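Lytic chitin monooxygenase (Enterococcus faecalis, PDB 4A02) catalyses the copper-dependent oxidative cleavage of glycosidic bonds in crystalline alpha- and beta-chitin, working in synergy with a chitinase. Local coordinates at residues G2-P7 with I78-T83; G8-F13 with E56-Q61; S34-K39 with T153-Y158; T96-N101 with T136-Y141; H142-V147 with Q159-N164. All coordinates share one frame; numbering follows the deposited sequence.

Contact 1: G2-P7 with I78-T83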
# COMPACT_ATOMS: atom_id res chain seq x y z
N GLY A 2 3.84 9.70 -4.03
CA GLY A 2 2.91 8.97 -4.83
C GLY A 2 2.13 7.97 -4.03
O GLY A 2 2.32 7.82 -2.82
N TYR A 3 1.23 7.28 -4.73
CA TYR A 3 0.33 6.34 -4.10
C TYR A 3 -0.04 5.26 -5.11
O TYR A 3 0.16 5.43 -6.32
CB TYR A 3 -0.95 7.04 -3.55
CG TYR A 3 -1.56 8.01 -4.51
CD1 TYR A 3 -2.34 7.60 -5.59
CD2 TYR A 3 -1.35 9.38 -4.36
CE1 TYR A 3 -2.88 8.51 -6.47
CE2 TYR A 3 -1.87 10.30 -5.23
CZ TYR A 3 -2.64 9.86 -6.31
OH TYR A 3 -3.15 10.81 -7.15
N VAL A 4 -0.60 4.15 -4.61
CA VAL A 4 -1.16 3.12 -5.46
C VAL A 4 -2.59 3.45 -5.79
O VAL A 4 -3.43 3.62 -4.91
CB VAL A 4 -1.01 1.72 -4.83
CG1 VAL A 4 -1.77 0.70 -5.66
CG2 VAL A 4 0.46 1.36 -4.71
N ALA A 5 -2.85 3.58 -7.10
CA ALA A 5 -4.15 3.95 -7.61
C ALA A 5 -4.98 2.76 -8.08
O ALA A 5 -6.19 2.88 -8.14
CB ALA A 5 -3.98 4.97 -8.75
N SER A 6 -4.36 1.63 -8.38
CA SER A 6 -5.09 0.46 -8.84
C SER A 6 -4.42 -0.80 -8.39
O SER A 6 -3.23 -1.00 -8.72
CB SER A 6 -5.20 0.46 -10.35
OG SER A 6 -6.01 -0.65 -10.73
N PRO A 7 -5.10 -1.73 -7.69
CA PRO A 7 -6.34 -1.45 -6.94
C PRO A 7 -6.11 -0.24 -6.04
O PRO A 7 -5.02 0.01 -5.55
CB PRO A 7 -6.52 -2.72 -6.09
CG PRO A 7 -5.72 -3.77 -6.79
CD PRO A 7 -4.52 -3.02 -7.34
N ILE A 78 -0.81 -3.77 -10.89
CA ILE A 78 -0.88 -2.80 -9.79
C ILE A 78 -0.21 -1.50 -10.28
O ILE A 78 0.92 -1.61 -10.80
CB ILE A 78 -0.27 -3.45 -8.54
CG1 ILE A 78 -0.41 -2.56 -7.34
CG2 ILE A 78 1.18 -3.93 -8.73
CD1 ILE A 78 -0.43 -3.29 -6.00
N THR A 79 -0.92 -0.34 -10.25
CA THR A 79 -0.53 0.94 -10.83
C THR A 79 -0.31 1.98 -9.74
O THR A 79 -1.21 2.20 -8.92
CB THR A 79 -1.57 1.45 -11.81
OG1 THR A 79 -1.71 0.51 -12.87
CG2 THR A 79 -1.20 2.79 -12.47
N TRP A 80 0.84 2.62 -9.78
CA TRP A 80 1.14 3.80 -8.98
C TRP A 80 0.86 5.07 -9.79
O TRP A 80 1.06 5.11 -11.00
CB TRP A 80 2.57 3.84 -8.50
CG TRP A 80 2.99 2.81 -7.52
CD1 TRP A 80 3.21 1.48 -7.75
CD2 TRP A 80 3.29 3.02 -6.12
NE1 TRP A 80 3.61 0.85 -6.58
CE2 TRP A 80 3.68 1.79 -5.58
CE3 TRP A 80 3.26 4.16 -5.30
CZ2 TRP A 80 4.04 1.66 -4.24
CZ3 TRP A 80 3.61 4.04 -3.98
CH2 TRP A 80 4.00 2.78 -3.44
N ASN A 81 0.47 6.13 -9.08
CA ASN A 81 0.45 7.47 -9.63
C ASN A 81 1.39 8.31 -8.78
O ASN A 81 1.26 8.35 -7.55
CB ASN A 81 -0.93 8.09 -9.63
CG ASN A 81 -1.95 7.50 -10.57
OD1 ASN A 81 -3.13 7.94 -10.57
ND2 ASN A 81 -1.58 6.56 -11.43
N LEU A 82 2.37 8.94 -9.44
CA LEU A 82 3.41 9.68 -8.75
C LEU A 82 3.19 11.14 -8.93
O LEU A 82 3.04 11.58 -10.09
CB LEU A 82 4.79 9.26 -9.28
CG LEU A 82 5.03 7.77 -9.34
CD1 LEU A 82 6.46 7.49 -9.81
CD2 LEU A 82 4.78 7.08 -8.00
N THR A 83 3.20 11.85 -7.82
CA THR A 83 3.06 13.27 -7.83
C THR A 83 4.44 13.92 -7.99
O THR A 83 4.47 15.05 -8.47
CB THR A 83 2.38 13.83 -6.56
OG1 THR A 83 3.08 13.42 -5.37
CG2 THR A 83 0.97 13.35 -6.46
O HOH W 1 -4.46 9.88 -9.25
O HOH W 2 -3.21 -1.64 -12.41
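Val-4 lays its CG2 methyl on the indole of Trp-80. The methyl sits over the centre of the six-membered ring, 3.5 Å from Val-4 CG2 to the ring centroid and 19° off the normal, a CH-pi contact. The valine torsion sets this up: CG2 is anti to the carbonyl carbon, while CG1 stands anti to the backbone N (chi1 172°) and turns toward Ile-78, whose side chain has two conformers. The indole NE1 is bonded elsewhere, to Tyr-93. On the other face of the sheet the Tyr-3 ring and the Asn-81 amide are inclined at 58°, with Tyr-3 CE1 3.7 Å from Asn-81 CB. A water joins Tyr-3 OH to Asn-81 OD1. The two segments are antiparallel strands of the three-stranded sheet in this beta-sandwich fold, and a classic beta bulge interrupts their pairing: Ala-5 N and Ser-6 N both donate to Thr-79 O, at 2.8 Å from Ala-5 N and a longer 3.2 Å from Ser-6 N. Ser-6 O in turn accepts from Thr-79 N. Asn-81 turns its ND2 back to its own strand, donating to Trp-80 O at 3.0 Å from above the carbonyl plane, and Asn-81 OD1 lies 3.6 Å from Ala-5 CB.

Contact 2: G8-F13 with E56-Q61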
# COMPACT_ATOMS: atom_id res chain seq x y z
N GLY A 8 -7.17 0.58 -5.83
CA GLY A 8 -6.98 1.79 -5.10
C GLY A 8 -6.46 1.53 -3.69
O GLY A 8 -6.99 0.67 -2.97
N SER A 9 -5.45 2.29 -3.26
CA SER A 9 -4.95 2.10 -1.91
C SER A 9 -5.93 2.67 -0.90
O SER A 9 -6.87 3.40 -1.20
CB SER A 9 -3.59 2.71 -1.71
OG SER A 9 -3.71 4.12 -1.59
N ARG A 10 -5.67 2.34 0.37
CA ARG A 10 -6.53 2.80 1.45
C ARG A 10 -6.52 4.33 1.51
O ARG A 10 -7.56 4.99 1.64
CB ARG A 10 -6.08 2.14 2.73
CG ARG A 10 -6.96 2.43 3.94
CD ARG A 10 -6.38 1.83 5.20
NE ARG A 10 -6.45 0.37 5.17
CZ ARG A 10 -5.95 -0.40 6.12
NH1 ARG A 10 -5.30 0.14 7.12
NH2 ARG A 10 -6.06 -1.72 6.03
N ALA A 11 -5.31 4.90 1.42
CA ALA A 11 -5.14 6.35 1.37
C ALA A 11 -5.78 6.94 0.14
O ALA A 11 -6.49 7.96 0.20
CB ALA A 11 -3.65 6.67 1.45
N PHE A 12 -5.51 6.33 -1.03
CA PHE A 12 -6.09 6.82 -2.28
C PHE A 12 -7.59 6.94 -2.20
O PHE A 12 -8.18 7.98 -2.52
CB PHE A 12 -5.69 5.87 -3.40
CG PHE A 12 -6.35 6.09 -4.73
CD1 PHE A 12 -5.89 7.09 -5.60
CD2 PHE A 12 -7.39 5.30 -5.15
CE1 PHE A 12 -6.43 7.23 -6.85
CE2 PHE A 12 -7.94 5.44 -6.44
CZ PHE A 12 -7.44 6.41 -7.26
N PHE A 13 -8.27 5.86 -1.75
CA PHE A 13 -9.72 5.87 -1.67
C PHE A 13 -10.25 6.85 -0.63
O PHE A 13 -11.43 7.21 -0.69
CB PHE A 13 -10.26 4.49 -1.43
CG PHE A 13 -10.40 3.61 -2.66
CD1 PHE A 13 -10.86 4.07 -3.86
CD2 PHE A 13 -10.07 2.28 -2.60
CE1 PHE A 13 -11.07 3.25 -4.97
CE2 PHE A 13 -10.30 1.45 -3.72
CZ PHE A 13 -10.79 1.95 -4.85
N GLU A 56 -2.37 8.53 11.46
CA GLU A 56 -2.74 7.43 12.33
C GLU A 56 -4.13 6.86 12.08
O GLU A 56 -4.29 5.66 12.32
CB GLU A 56 -2.65 7.79 13.81
CG GLU A 56 -1.34 8.33 14.31
CD GLU A 56 -1.05 9.80 14.08
OE1 GLU A 56 -1.81 10.51 13.39
OE2 GLU A 56 0.03 10.27 14.59
N PRO A 57 -5.15 7.59 11.63
CA PRO A 57 -6.46 6.93 11.39
C PRO A 57 -6.34 5.78 10.41
O PRO A 57 -7.14 4.83 10.48
CB PRO A 57 -7.36 8.05 10.91
CG PRO A 57 -6.75 9.29 11.57
CD PRO A 57 -5.27 9.05 11.44
N LEU A 58 -5.39 5.83 9.47
CA LEU A 58 -5.18 4.72 8.55
C LEU A 58 -4.84 3.42 9.26
O LEU A 58 -5.02 2.35 8.69
CB LEU A 58 -4.05 5.03 7.57
CG LEU A 58 -4.42 6.00 6.44
CD1 LEU A 58 -3.13 6.44 5.74
CD2 LEU A 58 -5.36 5.35 5.43
N ASP A 59 -4.25 3.49 10.47
CA ASP A 59 -3.88 2.31 11.18
C ASP A 59 -5.05 1.64 11.86
O ASP A 59 -4.88 0.52 12.40
CB ASP A 59 -2.80 2.64 12.21
CG ASP A 59 -1.52 3.13 11.59
OD1 ASP A 59 -1.10 2.57 10.56
OD2 ASP A 59 -0.92 4.09 12.16
N GLU A 60 -6.21 2.25 11.86
CA GLU A 60 -7.38 1.58 12.42
C GLU A 60 -7.63 0.31 11.59
O GLU A 60 -7.31 0.23 10.42
CB GLU A 60 -8.57 2.55 12.41
CG GLU A 60 -8.29 3.69 13.39
CD GLU A 60 -9.32 4.79 13.44
OE1 GLU A 60 -10.46 4.58 12.98
OE2 GLU A 60 -8.96 5.86 14.01
N GLN A 61 -8.19 -0.70 12.26
CA GLN A 61 -8.32 -2.00 11.61
C GLN A 61 -9.50 -2.76 12.21
O GLN A 61 -9.45 -3.21 13.35
CB GLN A 61 -7.02 -2.80 11.75
CG GLN A 61 -6.96 -4.06 10.91
CD GLN A 61 -7.23 -3.81 9.45
OE1 GLN A 61 -6.44 -3.12 8.78
NE2 GLN A 61 -8.31 -4.37 8.91
O HOH W 3 -4.86 -1.16 9.64
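The short, weakly bonded helical turn at about 10-13, which follows the N-terminal strand, meets the long loop between strands 36-38 and 69-71 through Arg-10 and Leu-58. Arg-10 runs extended to CD and then bends (chi3 -69°); the two side chains run antiparallel, with Arg-10 CG 3.6 Å from Leu-58 CD2. Beyond the bend, Arg-10 NH1 gives a hydrogen bond of 2.7 Å to Leu-58 O. The carbonyl oxygen sits at the guanidinium edge, close to its plane, but the N-H...O angle of 132° is far from straight. Arg-10 NH2 makes a weak bond to OE1 of Gln-61, whose amide nitrogen NE2 is bonded to Pro-102 O, and a water accepts from Arg-10 NH1. Arg-10 NE adds a salt bridge with Asp-162, and Trp-66 a cation-pi contact. Ala-11 CB makes a looser touch, 4.3 Å from Leu-58 CD1. At the start of the helix, Ser-9 OG accepts from Phe-12 N at 2.9 Å, the capping bond typical of a serine at a helix N-cap.

Contact 3: S34-K39 with T153-Y158; sequences SIEAPK and TVNAFY
Glu-36 reaches across to Phe-157 and Asn-155 with its whole side chain. CG is anti to the backbone N (chi1 -175°) and the chain stays extended beyond it. Its CB lies 3.6 Å from Phe-157 CE2; CG follows at 3.6 Å from Phe-157 CZ and also nears Asn-155 CB. CD and OE1 keep to Phe-157 CZ, the carboxylate plane inclined 27° to the ring. At the tip, Glu-36 OE2 accepts from Asn-155 ND2 at 2.9 Å, the donor standing above the carboxylate plane, and a water links OE2 to Thr-153 OG1. Glu-36 and Phe-157 are a non-hydrogen-bonded pair where strand 36-38 runs antiparallel to the start of strand 155-165, at the border of the mixed sheet in the sandwich. Phe-157 also meets the ring of His-1, a copper ligand, placing this edge beside the metal site. Elsewhere, Tyr-158 OH donates to Pro-38 O at 2.7 Å, its ring edge passing Ala-37 O. Lys-39 closes the end of the pairing: its backbone N meets Val-154 O almost straight, at 178°, while a bend at the end of its chain brings NZ to Asn-155 O at 2.9 Å. The same NZ also bonds Ile-150 O.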
# COMPACT_ATOMS: atom_id res chain seq x y z
N SER A 34 1.79 11.30 0.58
CA SER A 34 2.82 11.73 1.52
C SER A 34 3.13 10.76 2.63
O SER A 34 3.61 11.17 3.70
CB SER A 34 2.47 13.12 2.06
OG SER A 34 2.31 14.02 1.01
N ILE A 35 2.91 9.46 2.40
CA ILE A 35 3.14 8.46 3.43
C ILE A 35 4.59 7.96 3.29
O ILE A 35 4.91 6.90 2.77
CB ILE A 35 2.10 7.36 3.42
CG1 ILE A 35 0.71 7.97 3.46
CG2 ILE A 35 2.34 6.41 4.58
CD1 ILE A 35 -0.42 6.95 3.42
N GLU A 36 5.49 8.83 3.77
CA GLU A 36 6.93 8.77 3.57
C GLU A 36 7.63 8.44 4.90
O GLU A 36 7.44 9.19 5.87
CB GLU A 36 7.46 10.13 3.03
CG GLU A 36 8.91 10.10 2.70
CD GLU A 36 9.47 11.38 2.19
OE1 GLU A 36 8.74 12.41 2.11
OE2 GLU A 36 10.65 11.41 1.78
N ALA A 37 8.46 7.41 4.93
CA ALA A 37 9.22 7.05 6.13
C ALA A 37 10.51 6.43 5.72
O ALA A 37 10.67 6.02 4.55
CB ALA A 37 8.41 6.12 7.02
N PRO A 38 11.47 6.28 6.63
CA PRO A 38 12.72 5.65 6.25
C PRO A 38 12.48 4.25 5.65
O PRO A 38 11.55 3.55 6.05
CB PRO A 38 13.50 5.55 7.56
CG PRO A 38 12.99 6.74 8.36
CD PRO A 38 11.50 6.74 8.03
N LYS A 39 13.35 3.83 4.76
CA LYS A 39 13.35 2.43 4.36
C LYS A 39 13.47 1.57 5.61
O LYS A 39 14.05 1.93 6.61
CB LYS A 39 14.46 2.16 3.37
CG LYS A 39 14.28 2.85 2.04
CD LYS A 39 15.39 2.51 1.05
CE LYS A 39 15.23 3.22 -0.27
NZ LYS A 39 15.42 4.68 -0.19
N THR A 153 16.80 9.34 -1.75
CA THR A 153 16.59 9.65 -0.37
C THR A 153 16.61 8.33 0.41
O THR A 153 16.40 7.27 -0.20
CB THR A 153 15.27 10.36 -0.05
OG1 THR A 153 14.23 9.44 -0.17
CG2 THR A 153 15.02 11.54 -1.00
N VAL A 154 16.77 8.39 1.72
CA VAL A 154 16.76 7.16 2.52
C VAL A 154 15.33 6.65 2.79
O VAL A 154 15.18 5.70 3.59
CB VAL A 154 17.52 7.30 3.82
CG1 VAL A 154 18.99 7.64 3.55
CG2 VAL A 154 16.87 8.32 4.79
N ASN A 155 14.34 7.19 2.20
CA ASN A 155 12.92 6.94 2.49
C ASN A 155 12.28 6.05 1.43
O ASN A 155 12.82 5.70 0.38
CB ASN A 155 12.18 8.26 2.64
CG ASN A 155 12.72 9.08 3.77
OD1 ASN A 155 13.24 8.53 4.75
ND2 ASN A 155 12.56 10.40 3.65
N ALA A 156 11.04 5.67 1.80
CA ALA A 156 10.15 4.91 0.94
C ALA A 156 8.75 5.47 1.18
O ALA A 156 8.47 6.08 2.21
CB ALA A 156 10.19 3.44 1.27
N PHE A 157 7.88 5.19 0.22
CA PHE A 157 6.46 5.48 0.31
C PHE A 157 5.70 4.19 0.49
O PHE A 157 5.91 3.22 -0.25
CB PHE A 157 5.97 6.26 -0.93
CG PHE A 157 6.52 7.66 -0.93
CD1 PHE A 157 7.83 7.90 -1.32
CD2 PHE A 157 5.77 8.74 -0.45
CE1 PHE A 157 8.38 9.16 -1.22
CE2 PHE A 157 6.30 9.99 -0.35
CZ PHE A 157 7.62 10.21 -0.69
N TYR A 158 4.83 4.16 1.50
CA TYR A 158 4.19 2.94 1.98
C TYR A 158 2.70 3.00 1.75
O TYR A 158 2.04 3.95 2.15
CB TYR A 158 4.48 2.78 3.47
CG TYR A 158 5.94 2.54 3.83
CD1 TYR A 158 6.83 3.58 4.04
CD2 TYR A 158 6.42 1.22 3.96
CE1 TYR A 158 8.16 3.33 4.36
CE2 TYR A 158 7.72 0.97 4.31
CZ TYR A 158 8.60 2.04 4.51
OH TYR A 158 9.90 1.72 4.85
O HOH W 4 11.75 10.53 -0.51

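Contact 4: T96-N101 with T136-Y141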
# COMPACT_ATOMS: atom_id res chain seq x y z
N THR A 96 -0.95 -10.11 3.32
CA THR A 96 -1.34 -10.86 4.48
C THR A 96 -1.53 -12.34 4.16
O THR A 96 -1.96 -12.70 3.06
CB THR A 96 -2.66 -10.29 5.07
OG1 THR A 96 -3.58 -10.03 4.02
CG2 THR A 96 -2.43 -9.01 5.83
N LYS A 97 -1.22 -13.18 5.14
CA LYS A 97 -1.51 -14.60 5.11
C LYS A 97 -2.98 -14.85 5.39
O LYS A 97 -3.61 -14.14 6.19
CB LYS A 97 -0.64 -15.31 6.17
CG LYS A 97 0.83 -15.11 5.95
CD LYS A 97 1.64 -15.51 7.17
CE LYS A 97 2.06 -16.81 7.03
NZ LYS A 97 3.38 -17.03 6.41
N ASN A 98 -3.53 -15.93 4.80
CA ASN A 98 -4.86 -16.36 5.22
C ASN A 98 -4.88 -16.53 6.73
O ASN A 98 -3.96 -17.11 7.32
CB ASN A 98 -5.26 -17.68 4.56
CG ASN A 98 -5.70 -17.59 3.14
OD1 ASN A 98 -6.10 -16.51 2.63
ND2 ASN A 98 -5.70 -18.71 2.48
N GLY A 99 -5.95 -16.06 7.35
CA GLY A 99 -6.14 -16.18 8.80
C GLY A 99 -5.64 -15.05 9.61
O GLY A 99 -5.81 -15.05 10.83
N TRP A 100 -5.02 -14.03 9.00
CA TRP A 100 -4.70 -12.82 9.68
C TRP A 100 -5.98 -12.22 10.28
O TRP A 100 -7.08 -12.43 9.80
CB TRP A 100 -3.99 -11.83 8.75
CG TRP A 100 -4.93 -11.15 7.78
CD1 TRP A 100 -5.49 -11.69 6.65
CD2 TRP A 100 -5.43 -9.81 7.88
NE1 TRP A 100 -6.33 -10.78 6.06
CE2 TRP A 100 -6.28 -9.61 6.78
CE3 TRP A 100 -5.23 -8.76 8.78
CZ2 TRP A 100 -6.94 -8.40 6.57
CZ3 TRP A 100 -5.87 -7.56 8.57
CH2 TRP A 100 -6.70 -7.39 7.46
N ASN A 101 -5.80 -11.45 11.36
CA ASN A 101 -6.97 -10.98 12.11
C ASN A 101 -7.35 -9.56 11.65
O ASN A 101 -6.59 -8.60 11.90
CB ASN A 101 -6.64 -10.98 13.61
CG ASN A 101 -7.87 -10.77 14.42
OD1 ASN A 101 -8.73 -9.96 14.09
ND2 ASN A 101 -7.94 -11.45 15.54
N THR A 136 -1.97 -18.33 -4.91
CA THR A 136 -3.21 -18.99 -5.23
C THR A 136 -4.00 -19.51 -4.04
O THR A 136 -5.16 -19.82 -4.24
CB THR A 136 -2.97 -20.10 -6.29
OG1 THR A 136 -2.08 -21.01 -5.76
CG2 THR A 136 -2.39 -19.46 -7.53
N ASP A 137 -3.42 -19.59 -2.86
CA ASP A 137 -4.15 -19.99 -1.70
C ASP A 137 -5.04 -18.88 -1.18
O ASP A 137 -5.93 -19.15 -0.37
CB ASP A 137 -3.26 -20.47 -0.54
CG ASP A 137 -2.40 -19.42 0.07
OD1 ASP A 137 -2.08 -18.41 -0.57
OD2 ASP A 137 -1.99 -19.62 1.27
N ARG A 138 -4.80 -17.63 -1.55
CA ARG A 138 -5.45 -16.54 -0.81
C ARG A 138 -6.93 -16.45 -1.13
O ARG A 138 -7.35 -16.57 -2.27
CB ARG A 138 -4.77 -15.20 -1.13
CG ARG A 138 -3.34 -15.11 -0.69
CD ARG A 138 -3.15 -15.45 0.76
NE ARG A 138 -1.95 -14.87 1.37
CZ ARG A 138 -0.73 -15.34 1.28
NH1 ARG A 138 -0.45 -16.48 0.64
NH2 ARG A 138 0.26 -14.65 1.84
N LYS A 139 -7.71 -16.13 -0.11
CA LYS A 139 -9.14 -15.93 -0.23
C LYS A 139 -9.59 -14.96 0.84
O LYS A 139 -9.05 -14.99 1.96
CB LYS A 139 -9.92 -17.23 -0.13
CG LYS A 139 -11.34 -17.17 -0.58
CD LYS A 139 -12.03 -18.46 -0.69
CE LYS A 139 -13.47 -18.37 -1.13
NZ LYS A 139 -14.18 -19.68 -0.81
N GLY A 140 -10.57 -14.14 0.51
CA GLY A 140 -11.21 -13.26 1.47
C GLY A 140 -10.48 -11.92 1.60
O GLY A 140 -9.70 -11.52 0.75
N TYR A 141 -10.79 -11.21 2.68
CA TYR A 141 -10.20 -9.91 2.93
C TYR A 141 -8.72 -10.04 3.19
O TYR A 141 -8.32 -10.81 4.10
CB TYR A 141 -10.89 -9.26 4.12
CG TYR A 141 -10.36 -7.92 4.57
CD1 TYR A 141 -9.70 -7.04 3.72
CD2 TYR A 141 -10.53 -7.53 5.90
CE1 TYR A 141 -9.21 -5.83 4.16
CE2 TYR A 141 -10.09 -6.31 6.34
CZ TYR A 141 -9.42 -5.45 5.49
OH TYR A 141 -9.02 -4.21 5.94
O HOH W 5 -1.83 -17.72 3.41
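Trp-100 turns its edge to the face of Tyr-141 in a T-shaped (edge-to-face) pair, planes at 66° and ring centroids 5.0 Å apart, with Trp-100 CZ2 over the centre of the tyrosine. One face of the indole carries Thr-96 CG2, towards the rim. The pair joins two loops of the beta sandwich, one leaving strand 88-96 through a type II beta turn from Lys-97 to Trp-100, the other leading into strand 142-150. At the indole edge, Trp-100 NE1 donates to Tyr-141 O at 2.8 Å, so a hydrogen bond and a ring contact hold both residues. The guanidinium of Arg-138 is also used at its edges: Arg-138 NE donates to a lone pair of Thr-96 O at 2.8 Å, the oxygen lying 7° out of the guanidinium plane, and NH1 forms a salt bridge with the neighbouring Asp-137 OD1. A water lies over one face, and Asp-112 takes NH2 as a second acid partner; two flanking acids would probably stabilise the charge. Asn-98 reaches across to 136-141 with both ends of its amide. Its OD1 receives Lys-139 N on a lone pair at 3.2 Å, and Asn-98 ND2 meets Asp-137 O at 2.9 Å from above the carbonyl plane.

Contact 5: H142-V147 with Q159-N164; sequences HVIYAV and QAIDVN
Ile-144 and Ile-161 face each other as a hydrogen-bonded antiparallel pair, and both put CG1 anti to the carbonyl carbon. Their chains cross at a slant, bringing Ile-144 CG2 to 4.0 Å from Ile-161 CD1. The second torsion of Ile-161 lies off a staggered value (chi2 142°), and its CD1 also rests 3.9 Å from Ala-146 CB. Ile-144 sends its own CD1 the other way, to Val-163 CG1 at 4.1 Å, where the two side chains meet at about a right angle. Val-163 CG2 in turn lies 3.9 Å from His-142 CB. On the opposite face, Val-143 and Asp-162 run side by side, with Val-143 CG2 3.6 Å from Asp-162 OD1; that carboxylate is held by Tyr-141 and Arg-10. Val-143 CG1 touches Ala-160 CB, which Tyr-145 also approaches with CD1. Six backbone hydrogen bonds join the strands, two for each of the pairs His-142 with Val-163, Ile-144 with Ile-161 and Ala-146 with Gln-159. This is the beta hairpin of strands 142-150 and 155-165. The face with the isoleucines packs on strands 2-6 and 74-82 of the other sheet, while strand 88-96 pairs with 142-150 alongside.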
# COMPACT_ATOMS: atom_id res chain seq x y z
N HIS A 142 -7.90 -9.30 2.45
CA HIS A 142 -6.47 -9.25 2.59
C HIS A 142 -6.00 -7.82 2.45
O HIS A 142 -6.69 -6.95 1.92
CB HIS A 142 -5.77 -10.14 1.53
CG HIS A 142 -5.86 -11.59 1.93
ND1 HIS A 142 -5.02 -12.04 2.94
CD2 HIS A 142 -6.71 -12.58 1.57
CE1 HIS A 142 -5.35 -13.28 3.12
NE2 HIS A 142 -6.35 -13.65 2.33
N VAL A 143 -4.76 -7.58 2.95
CA VAL A 143 -4.08 -6.32 2.77
C VAL A 143 -2.81 -6.58 2.00
O VAL A 143 -1.98 -7.39 2.40
CB VAL A 143 -3.81 -5.61 4.11
CG1 VAL A 143 -3.00 -4.32 3.90
CG2 VAL A 143 -5.11 -5.30 4.83
N ILE A 144 -2.66 -5.87 0.87
CA ILE A 144 -1.40 -5.78 0.15
C ILE A 144 -0.66 -4.57 0.66
O ILE A 144 -1.24 -3.51 0.84
CB ILE A 144 -1.64 -5.70 -1.37
CG1 ILE A 144 -2.38 -6.92 -1.90
CG2 ILE A 144 -0.35 -5.44 -2.13
CD1 ILE A 144 -2.93 -6.75 -3.28
N TYR A 145 0.65 -4.72 0.90
CA TYR A 145 1.49 -3.63 1.36
C TYR A 145 2.54 -3.38 0.28
O TYR A 145 3.34 -4.26 0.00
CB TYR A 145 2.13 -3.93 2.68
CG TYR A 145 2.66 -2.76 3.46
CD1 TYR A 145 1.85 -1.67 3.73
CD2 TYR A 145 3.93 -2.79 4.01
CE1 TYR A 145 2.32 -0.59 4.50
CE2 TYR A 145 4.38 -1.75 4.82
CZ TYR A 145 3.58 -0.66 5.06
OH TYR A 145 4.04 0.32 5.88
N ALA A 146 2.47 -2.21 -0.32
CA ALA A 146 3.32 -1.83 -1.45
C ALA A 146 4.28 -0.75 -0.99
O ALA A 146 3.88 0.21 -0.35
CB ALA A 146 2.45 -1.33 -2.58
N VAL A 147 5.56 -0.91 -1.34
CA VAL A 147 6.61 -0.03 -0.82
C VAL A 147 7.49 0.44 -1.96
O VAL A 147 8.20 -0.35 -2.60
CB VAL A 147 7.48 -0.79 0.22
CG1 VAL A 147 8.49 0.19 0.82
CG2 VAL A 147 6.62 -1.41 1.29
N GLN A 159 2.18 1.96 1.09
CA GLN A 159 0.78 1.94 0.64
C GLN A 159 0.11 0.62 1.00
O GLN A 159 0.29 -0.40 0.35
CB GLN A 159 0.74 2.16 -0.87
CG GLN A 159 1.15 3.57 -1.26
CD GLN A 159 0.01 4.55 -1.04
OE1 GLN A 159 -1.02 4.43 -1.70
NE2 GLN A 159 0.18 5.51 -0.16
N ALA A 160 -0.74 0.68 2.05
CA ALA A 160 -1.65 -0.41 2.35
C ALA A 160 -2.85 -0.37 1.41
O ALA A 160 -3.42 0.70 1.17
CB ALA A 160 -2.13 -0.28 3.80
N ILE A 161 -3.22 -1.54 0.91
CA ILE A 161 -4.30 -1.70 -0.09
C ILE A 161 -5.20 -2.81 0.38
O ILE A 161 -4.75 -3.95 0.59
CB ILE A 161 -3.68 -2.05 -1.45
CG1 ILE A 161 -2.64 -1.03 -1.94
CG2 ILE A 161 -4.76 -2.28 -2.50
CD1 ILE A 161 -1.48 -1.64 -2.61
N ASP A 162 -6.49 -2.52 0.58
CA ASP A 162 -7.47 -3.50 1.02
C ASP A 162 -8.11 -4.19 -0.18
O ASP A 162 -8.62 -3.50 -1.08
CB ASP A 162 -8.56 -2.79 1.83
CG ASP A 162 -8.01 -2.12 3.06
OD1 ASP A 162 -7.71 -2.87 4.04
OD2 ASP A 162 -7.88 -0.88 3.07
N VAL A 163 -8.10 -5.52 -0.18
CA VAL A 163 -8.68 -6.29 -1.26
C VAL A 163 -9.54 -7.41 -0.68
O VAL A 163 -9.38 -7.84 0.46
CB VAL A 163 -7.62 -6.85 -2.22
CG1 VAL A 163 -6.87 -5.72 -2.89
CG2 VAL A 163 -6.65 -7.81 -1.52
N ASN A 164 -10.46 -7.88 -1.52
CA ASN A 164 -11.27 -9.06 -1.24
C ASN A 164 -10.96 -10.06 -2.34
O ASN A 164 -11.26 -9.79 -3.50
CB ASN A 164 -12.75 -8.71 -1.20
CG ASN A 164 -13.58 -9.97 -1.01
OD1 ASN A 164 -13.37 -10.72 -0.07
ND2 ASN A 164 -14.44 -10.22 -1.97

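In the fold
Contact 5 lies nearest the middle of the chain, about 5 Å from its centre, and touches each of the other four. It shares strand 155-165 with contact 3, which extends the same mixed sheet to strand 36-38. Contact 1, about 12 Å from contact 5 between centres, belongs to the three-stranded sheet facing it in the sandwich. Contact 2, nested along the chain inside the loop closed by contact 1, touches contacts 1 and 5. Contact 4 closes before contact 5 opens and lies across the chain's centre from contacts 1 and 3, about 23 and 26 Å away between centres. Contacts 1 and 3 cross along the sequence and flank the copper ligand His-1, tying the N-terminus to distant strands.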